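Local coordinates for peptide ABC transporter, peptide-binding protein (Thermus thermophilus, PDB 2D5W) that binds oligopeptides, a pentapeptide in this crystal, and probably hands them to a membrane ABC transporter for uptake, at residues S241-K246 with G588-W593; V260-G265 with P283-R288; D294-P299 with W593-Y598. One frame throughout, in Å; residues are numbered along the deposited sequence.

Interaction 1 (S241-K246 with G588-W593)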
# COMPACT_ATOMS: atom_id res chain seq x y z
N SER A 241 -18.45 -19.23 -17.93
CA SER A 241 -18.00 -19.34 -19.31
C SER A 241 -18.17 -18.05 -20.11
O SER A 241 -17.51 -17.84 -21.12
CB SER A 241 -18.74 -20.48 -20.02
OG SER A 241 -20.12 -20.21 -20.12
N LYS A 242 -19.07 -17.18 -19.64
CA LYS A 242 -19.33 -15.91 -20.32
C LYS A 242 -18.37 -14.81 -19.90
O LYS A 242 -18.43 -13.70 -20.42
CB LYS A 242 -20.76 -15.46 -20.05
CG LYS A 242 -21.83 -16.37 -20.63
CD LYS A 242 -23.23 -15.87 -20.28
CE LYS A 242 -24.29 -16.67 -21.02
NZ LYS A 242 -24.23 -18.12 -20.71
N TYR A 243 -17.48 -15.12 -18.97
CA TYR A 243 -16.53 -14.15 -18.45
C TYR A 243 -15.10 -14.51 -18.85
O TYR A 243 -14.85 -15.60 -19.35
CB TYR A 243 -16.73 -14.05 -16.94
CG TYR A 243 -18.13 -13.57 -16.61
CD1 TYR A 243 -18.37 -12.22 -16.32
CD2 TYR A 243 -19.22 -14.43 -16.66
CE1 TYR A 243 -19.67 -11.76 -16.09
CE2 TYR A 243 -20.52 -13.97 -16.43
CZ TYR A 243 -20.73 -12.63 -16.15
OH TYR A 243 -22.01 -12.16 -15.93
N VAL A 244 -14.14 -13.61 -18.63
CA VAL A 244 -12.78 -13.90 -19.07
C VAL A 244 -12.15 -15.15 -18.47
O VAL A 244 -12.31 -15.45 -17.28
CB VAL A 244 -11.84 -12.68 -18.89
CG1 VAL A 244 -12.37 -11.50 -19.69
CG2 VAL A 244 -11.69 -12.32 -17.43
N GLN A 245 -11.43 -15.88 -19.32
CA GLN A 245 -10.80 -17.14 -18.93
C GLN A 245 -9.30 -17.01 -18.71
O GLN A 245 -8.67 -17.92 -18.17
CB GLN A 245 -11.08 -18.20 -19.99
CG GLN A 245 -12.56 -18.49 -20.20
CD GLN A 245 -13.26 -18.96 -18.94
OE1 GLN A 245 -12.82 -19.92 -18.30
NE2 GLN A 245 -14.34 -18.28 -18.57
N LYS A 246 -8.74 -15.90 -19.15
CA LYS A 246 -7.32 -15.63 -19.00
C LYS A 246 -7.14 -14.16 -18.68
O LYS A 246 -7.83 -13.31 -19.24
CB LYS A 246 -6.57 -15.95 -20.29
CG LYS A 246 -6.49 -17.43 -20.63
CD LYS A 246 -5.61 -17.65 -21.85
CE LYS A 246 -5.48 -19.13 -22.19
NZ LYS A 246 -4.61 -19.35 -23.38
N GLY A 588 -21.66 -12.26 -23.36
CA GLY A 588 -22.79 -12.49 -22.48
C GLY A 588 -22.57 -12.00 -21.07
O GLY A 588 -23.46 -12.13 -20.22
N ALA A 589 -21.40 -11.43 -20.79
CA ALA A 589 -21.12 -10.91 -19.45
C ALA A 589 -22.18 -9.88 -19.08
O ALA A 589 -22.48 -8.98 -19.87
CB ALA A 589 -19.74 -10.29 -19.41
N VAL A 590 -22.73 -10.01 -17.88
CA VAL A 590 -23.78 -9.11 -17.41
C VAL A 590 -23.25 -7.94 -16.58
O VAL A 590 -22.64 -8.14 -15.53
CB VAL A 590 -24.82 -9.89 -16.58
CG1 VAL A 590 -25.92 -8.95 -16.09
CG2 VAL A 590 -25.42 -11.01 -17.41
N LYS A 591 -23.48 -6.73 -17.06
CA LYS A 591 -23.02 -5.53 -16.36
C LYS A 591 -23.75 -5.41 -15.02
O LYS A 591 -24.98 -5.46 -14.97
CB LYS A 591 -23.30 -4.29 -17.22
CG LYS A 591 -22.72 -3.02 -16.64
CD LYS A 591 -23.01 -1.82 -17.54
CE LYS A 591 -22.37 -0.56 -16.98
NZ LYS A 591 -22.71 0.64 -17.80
N LYS A 592 -22.98 -5.25 -13.95
CA LYS A 592 -23.54 -5.13 -12.60
C LYS A 592 -23.08 -3.85 -11.91
O LYS A 592 -23.68 -3.42 -10.92
CB LYS A 592 -23.12 -6.33 -11.75
CG LYS A 592 -23.72 -7.65 -12.19
CD LYS A 592 -25.23 -7.65 -12.01
CE LYS A 592 -25.82 -8.99 -12.40
NZ LYS A 592 -25.26 -10.10 -11.59
N TRP A 593 -22.02 -3.24 -12.43
CA TRP A 593 -21.48 -2.01 -11.86
C TRP A 593 -21.22 -1.00 -12.96
O TRP A 593 -20.98 -1.38 -14.11
CB TRP A 593 -20.16 -2.30 -11.13
CG TRP A 593 -20.26 -3.37 -10.09
CD1 TRP A 593 -20.13 -4.72 -10.28
CD2 TRP A 593 -20.60 -3.19 -8.71
NE1 TRP A 593 -20.36 -5.39 -9.11
CE2 TRP A 593 -20.66 -4.48 -8.13
CE3 TRP A 593 -20.86 -2.07 -7.91
CZ2 TRP A 593 -20.97 -4.67 -6.78
CZ3 TRP A 593 -21.17 -2.27 -6.57
CH2 TRP A 593 -21.22 -3.56 -6.02
O HOH W 1 -22.12 -10.38 -13.89
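Lys-242 and Gly-588 bring the two loops together, their CA atoms 5.3 Å apart, just where a short 3-10 turn gives way to the extended residues Tyr-243 and Val-244. From there Tyr-243 does most of the work. Its CG stands anti to the carbonyl carbon (chi1 -62°), which sends the ring across Ala-589 and carries the hydroxyl to the backbone of Val-590. Val-590 N donates to Tyr-243 OH over 3.0 Å, and at 173° the bond is almost straight. A water donates to the same hydroxyl oxygen, 2.7 Å from Tyr-243 OH, and spends its other proton on Val-590 O at 2.8 Å. Since Tyr-243 OH is also hydrogen-bonded to the carbonyl oxygen of Glu-237, three partners grip it and should restrain the ring from turning. Asn-562 ND2 is a second donor to Val-590 O. Ala-589 packs obliquely against the ring: its CB lies 3.6 Å from Tyr-243 CE1, while its CA makes an off-centre CH-pi contact, 4.1 Å from the Tyr-243 ring centroid and 29° off the normal. The side chain of Lys-242 contributes its aliphatic part, CD resting 3.7 Å from Gly-588 O, before its ammonium group departs to Gly-238 O. The example illustrates how a single tyrosine hydroxyl can pin one irregular segment to another without any strand pairing. Here it ties the C-terminal tail to the loop between strands 223-228 and 246-251, neighbours in the mixed sheet that also holds strand 7-12, within a chain consistent with the type 2 periplasmic-binding-protein fold.

Interaction 2 (V260-G265 with P283-R288)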
# COMPACT_ATOMS: atom_id res chain seq x y z
N VAL A 260 2.00 4.83 -24.57
CA VAL A 260 2.00 4.51 -25.99
C VAL A 260 1.34 3.16 -26.23
O VAL A 260 0.53 3.01 -27.15
CB VAL A 260 3.45 4.50 -26.55
CG1 VAL A 260 3.46 3.97 -27.98
CG2 VAL A 260 4.03 5.92 -26.52
N ALA A 261 1.67 2.17 -25.41
CA ALA A 261 1.08 0.84 -25.56
C ALA A 261 -0.44 0.90 -25.34
O ALA A 261 -1.21 0.27 -26.08
CB ALA A 261 1.72 -0.14 -24.58
N VAL A 262 -0.88 1.66 -24.35
CA VAL A 262 -2.30 1.78 -24.06
C VAL A 262 -3.03 2.44 -25.24
O VAL A 262 -4.11 2.00 -25.63
CB VAL A 262 -2.54 2.57 -22.76
CG1 VAL A 262 -4.02 2.90 -22.60
CG2 VAL A 262 -2.06 1.76 -21.56
N ILE A 263 -2.44 3.48 -25.80
CA ILE A 263 -3.05 4.16 -26.94
C ILE A 263 -3.16 3.20 -28.13
O ILE A 263 -4.14 3.23 -28.87
CB ILE A 263 -2.23 5.39 -27.37
CG1 ILE A 263 -2.25 6.45 -26.26
CG2 ILE A 263 -2.78 5.97 -28.67
CD1 ILE A 263 -1.29 7.60 -26.49
N GLY A 264 -2.15 2.34 -28.28
CA GLY A 264 -2.11 1.39 -29.37
C GLY A 264 -3.26 0.41 -29.48
O GLY A 264 -3.53 -0.11 -30.57
N GLY A 265 -3.91 0.11 -28.36
CA GLY A 265 -5.05 -0.78 -28.38
C GLY A 265 -4.90 -2.23 -27.96
O GLY A 265 -5.90 -2.93 -27.86
N PRO A 283 -3.51 14.81 -24.72
CA PRO A 283 -4.20 14.75 -26.02
C PRO A 283 -3.93 13.50 -26.85
O PRO A 283 -4.82 13.01 -27.54
CB PRO A 283 -3.73 16.03 -26.72
CG PRO A 283 -2.38 16.27 -26.12
CD PRO A 283 -2.61 15.97 -24.66
N GLN A 284 -2.71 12.96 -26.78
CA GLN A 284 -2.39 11.77 -27.55
C GLN A 284 -3.25 10.58 -27.14
O GLN A 284 -3.45 9.65 -27.93
CB GLN A 284 -0.90 11.41 -27.45
CG GLN A 284 -0.37 11.26 -26.04
CD GLN A 284 0.26 12.54 -25.51
OE1 GLN A 284 -0.35 13.61 -25.56
NE2 GLN A 284 1.48 12.43 -24.99
N LEU A 285 -3.75 10.60 -25.91
CA LEU A 285 -4.61 9.52 -25.43
C LEU A 285 -6.08 9.88 -25.64
O LEU A 285 -6.84 9.11 -26.22
CB LEU A 285 -4.38 9.26 -23.93
CG LEU A 285 -5.32 8.24 -23.29
CD1 LEU A 285 -5.05 6.85 -23.83
CD2 LEU A 285 -5.14 8.27 -21.78
N VAL A 286 -6.46 11.06 -25.18
CA VAL A 286 -7.84 11.52 -25.31
C VAL A 286 -8.35 11.51 -26.75
O VAL A 286 -9.47 11.08 -27.01
CB VAL A 286 -8.00 12.94 -24.70
CG1 VAL A 286 -9.40 13.46 -24.95
CG2 VAL A 286 -7.70 12.89 -23.21
N ARG A 287 -7.52 11.97 -27.68
CA ARG A 287 -7.93 12.02 -29.08
C ARG A 287 -8.01 10.65 -29.75
O ARG A 287 -8.53 10.53 -30.85
CB ARG A 287 -7.00 12.94 -29.86
CG ARG A 287 -7.10 14.38 -29.40
CD ARG A 287 -6.16 15.28 -30.17
NE ARG A 287 -6.42 16.68 -29.90
CZ ARG A 287 -5.92 17.69 -30.61
NH1 ARG A 287 -6.21 18.94 -30.29
NH2 ARG A 287 -5.12 17.44 -31.64
N ARG A 288 -7.49 9.63 -29.08
CA ARG A 288 -7.52 8.28 -29.64
C ARG A 288 -8.56 7.40 -28.95
O ARG A 288 -8.74 6.24 -29.31
CB ARG A 288 -6.13 7.64 -29.54
CG ARG A 288 -5.14 8.18 -30.56
CD ARG A 288 -5.36 7.56 -31.93
NE ARG A 288 -4.76 6.23 -32.03
CZ ARG A 288 -5.39 5.14 -32.47
NH1 ARG A 288 -4.75 3.99 -32.52
NH2 ARG A 288 -6.66 5.21 -32.84
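The guanidinium plane of Arg-288 meets the helix end at Ile-263 on a slant, NH1 standing 3.8 Å from Ile-263 O without forming a hydrogen bond to it. That carbonyl oxygen instead receives NH2 of Arg-292, so two arginines gather near the same helix terminus, where the C-terminal end of the helix would probably favour positive charge. Nearer the backbone, Arg-288 CG presses on Ile-263 CG2 at 3.7 Å, the two side chains crossing at about a right angle; bends at chi2 (-79°) and chi3 (-81°) then bring the guanidinium round toward Ile-263 O. Here two short helices pack, with Ile-263 of the last turn of helix 255-264 as the main side chain, lodged against one turn of helix 283-286 and the residues that follow. The branches of Ile-263 spread over several neighbours, with Gln-284 O near all of them. CD1, extended by a chi2 of 171°, comes closest, 3.3 Å from Gln-284 O, and lies 3.8 Å from Gln-284 CG. CG1 faces Leu-285, whose CD1 is 3.7 Å away. The same Leu-285 CD1 comes within 4.3 Å of Val-262 CG1, a looser touch that extends the apolar patch inward. There Val-262 and Leu-285 both lean on Val-555 of strand 544-557, and Leu-285 also touches Leu-259, one turn earlier on helix 255-264. Gly-265, with positive phi, is the first residue to leave the helical path, and its carbonyl oxygen is taken by Arg-557 NH2. Gln-284, at the outer margin, lays its aliphatic part beside Ile-263 and touches Leu-259 as well.

Interaction 3 (D294-P299 with W593-Y598)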
# COMPACT_ATOMS: atom_id res chain seq x y z
N ASP A 294 -12.79 4.17 -22.77
CA ASP A 294 -13.37 5.17 -21.88
C ASP A 294 -12.26 5.49 -20.88
O ASP A 294 -11.50 4.60 -20.48
CB ASP A 294 -14.60 4.62 -21.14
CG ASP A 294 -15.81 4.51 -22.04
OD1 ASP A 294 -16.10 3.39 -22.50
OD2 ASP A 294 -16.46 5.54 -22.28
N ILE A 295 -12.15 6.75 -20.51
CA ILE A 295 -11.14 7.19 -19.56
C ILE A 295 -11.85 7.71 -18.32
O ILE A 295 -12.73 8.56 -18.42
CB ILE A 295 -10.27 8.31 -20.15
CG1 ILE A 295 -9.65 7.84 -21.47
CG2 ILE A 295 -9.18 8.70 -19.15
CD1 ILE A 295 -8.95 8.94 -22.25
N TRP A 296 -11.46 7.20 -17.16
CA TRP A 296 -12.06 7.60 -15.89
C TRP A 296 -10.99 8.03 -14.89
O TRP A 296 -9.86 7.57 -14.95
CB TRP A 296 -12.81 6.43 -15.26
CG TRP A 296 -13.80 5.76 -16.14
CD1 TRP A 296 -13.60 4.63 -16.88
CD2 TRP A 296 -15.15 6.16 -16.37
NE1 TRP A 296 -14.76 4.29 -17.55
CE2 TRP A 296 -15.72 5.22 -17.25
CE3 TRP A 296 -15.94 7.22 -15.90
CZ2 TRP A 296 -17.05 5.31 -17.68
CZ3 TRP A 296 -17.25 7.31 -16.32
CH2 TRP A 296 -17.80 6.36 -17.21
N PHE A 297 -11.37 8.91 -13.97
CA PHE A 297 -10.47 9.37 -12.92
C PHE A 297 -11.17 9.07 -11.60
O PHE A 297 -12.25 9.59 -11.33
CB PHE A 297 -10.20 10.87 -13.07
CG PHE A 297 -9.40 11.21 -14.28
CD1 PHE A 297 -8.01 11.28 -14.22
CD2 PHE A 297 -10.02 11.45 -15.50
CE1 PHE A 297 -7.26 11.57 -15.35
CE2 PHE A 297 -9.28 11.74 -16.64
CZ PHE A 297 -7.89 11.81 -16.57
N VAL A 298 -10.55 8.22 -10.78
CA VAL A 298 -11.14 7.83 -9.52
C VAL A 298 -10.37 8.33 -8.31
O VAL A 298 -9.22 7.96 -8.10
CB VAL A 298 -11.24 6.29 -9.43
CG1 VAL A 298 -11.88 5.87 -8.11
CG2 VAL A 298 -12.05 5.75 -10.60
N PRO A 299 -10.99 9.20 -7.50
CA PRO A 299 -10.30 9.71 -6.32
C PRO A 299 -10.13 8.59 -5.29
O PRO A 299 -10.96 7.69 -5.20
CB PRO A 299 -11.23 10.81 -5.82
CG PRO A 299 -11.85 11.31 -7.08
CD PRO A 299 -12.17 10.02 -7.80
N TRP A 593 -22.02 -3.24 -12.43
CA TRP A 593 -21.48 -2.01 -11.86
C TRP A 593 -21.22 -1.00 -12.96
O TRP A 593 -20.98 -1.38 -14.11
CB TRP A 593 -20.16 -2.30 -11.13
CG TRP A 593 -20.26 -3.37 -10.09
CD1 TRP A 593 -20.13 -4.72 -10.28
CD2 TRP A 593 -20.60 -3.19 -8.71
NE1 TRP A 593 -20.36 -5.39 -9.11
CE2 TRP A 593 -20.66 -4.48 -8.13
CE3 TRP A 593 -20.86 -2.07 -7.91
CZ2 TRP A 593 -20.97 -4.67 -6.78
CZ3 TRP A 593 -21.17 -2.27 -6.57
CH2 TRP A 593 -21.22 -3.56 -6.02
N ASP A 594 -21.28 0.28 -12.63
CA ASP A 594 -21.00 1.33 -13.60
C ASP A 594 -20.00 2.28 -12.96
O ASP A 594 -20.22 2.77 -11.85
CB ASP A 594 -22.24 2.11 -14.01
CG ASP A 594 -21.95 3.11 -15.12
OD1 ASP A 594 -21.78 2.68 -16.28
OD2 ASP A 594 -21.85 4.32 -14.83
N GLN A 595 -18.92 2.55 -13.67
CA GLN A 595 -17.85 3.40 -13.18
C GLN A 595 -18.20 4.86 -12.91
O GLN A 595 -17.65 5.47 -12.00
CB GLN A 595 -16.67 3.34 -14.15
CG GLN A 595 -15.45 4.09 -13.68
CD GLN A 595 -14.87 3.49 -12.42
OE1 GLN A 595 -14.16 2.48 -12.46
NE2 GLN A 595 -15.18 4.10 -11.29
N ALA A 596 -19.12 5.41 -13.69
CA ALA A 596 -19.50 6.82 -13.56
C ALA A 596 -19.71 7.37 -12.15
O ALA A 596 -19.08 8.35 -11.76
CB ALA A 596 -20.73 7.10 -14.41
N LYS A 597 -20.59 6.73 -11.38
CA LYS A 597 -20.91 7.20 -10.03
C LYS A 597 -19.76 7.22 -9.03
O LYS A 597 -19.86 7.87 -7.99
CB LYS A 597 -22.07 6.38 -9.46
CG LYS A 597 -21.73 4.93 -9.17
CD LYS A 597 -22.93 4.18 -8.61
CE LYS A 597 -24.01 4.00 -9.66
NZ LYS A 597 -23.53 3.19 -10.81
N TYR A 598 -18.67 6.51 -9.32
CA TYR A 598 -17.53 6.46 -8.41
C TYR A 598 -16.36 7.31 -8.90
O TYR A 598 -15.37 7.46 -8.20
CB TYR A 598 -17.05 5.02 -8.24
CG TYR A 598 -18.15 4.03 -7.98
CD1 TYR A 598 -18.84 4.02 -6.77
CD2 TYR A 598 -18.52 3.10 -8.95
CE1 TYR A 598 -19.86 3.11 -6.53
CE2 TYR A 598 -19.54 2.19 -8.73
CZ TYR A 598 -20.21 2.20 -7.52
OH TYR A 598 -21.23 1.30 -7.32
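Trp-296 offers one face of its indole to the aliphatic part of Gln-595, a clear case of an amide side chain used for its methylenes. Gln-595 CG lies 3.5 Å from the centroid of the five-membered ring of Trp-296, only 16° off the normal, which makes a CH-pi contact over the face. Gln-595 CB follows along the ring, 3.7 Å from Trp-296 CE2, and the two side chains run past each other antiparallel. The conformation of Gln-595 explains the division of labour. With CG trans to the backbone N (chi1 -175°) the methylenes stretch over the indole; a bend at chi2 (64°) then lifts the amide off the ring and toward Val-298. Gln-595 NE2 comes to 3.6 Å from Val-298 CG2, while its polar need is met by Ala-565 O. Farther along the same indole, the six-membered ring takes the backbone of the next residue, Trp-296 CZ3 standing 3.6 Å from Ala-596 CA. The other methyl of Val-298, CG1, lies 3.8 Å from Tyr-598 O. That carbonyl belongs to the 3-10 turn, which is held by Tyr-598 N to Gln-595 O at 3.1 Å. The Tyr-598 ring itself leads away from the strand, and its hydroxyl bonds to Asp-50. In the fold, strand 293-308 pairs through Asp-294, Trp-296 and Val-298 with antiparallel strand 544-557, while Phe-297 makes a backbone bond to Leu-600, so the C-terminal tail runs along the strand and its 3-10 turn packs against the side chains of Trp-296 and Val-298.

Interactions 1 and 3 show how a C-terminal tail can bind together distant parts of a long chain. They share Trp-593, use successive pieces of that tail, and lie with their centres about 18 Å apart; along the sequence they cross, since 241-246 and 588-593 alternate with 294-299 and 593-598. Interaction 2 is local by comparison, joining segments whose nearest ends are 18 residues apart. Its centre is also about 18 Å from that of interaction 3, and the two touch directly: Leu-285 CG packs 3.8 Å from Ile-295 CD1, where helix 283-286 leads into strand 293-308. Interactions 1 and 2 do not meet, their nearest atoms being about 13 Å apart.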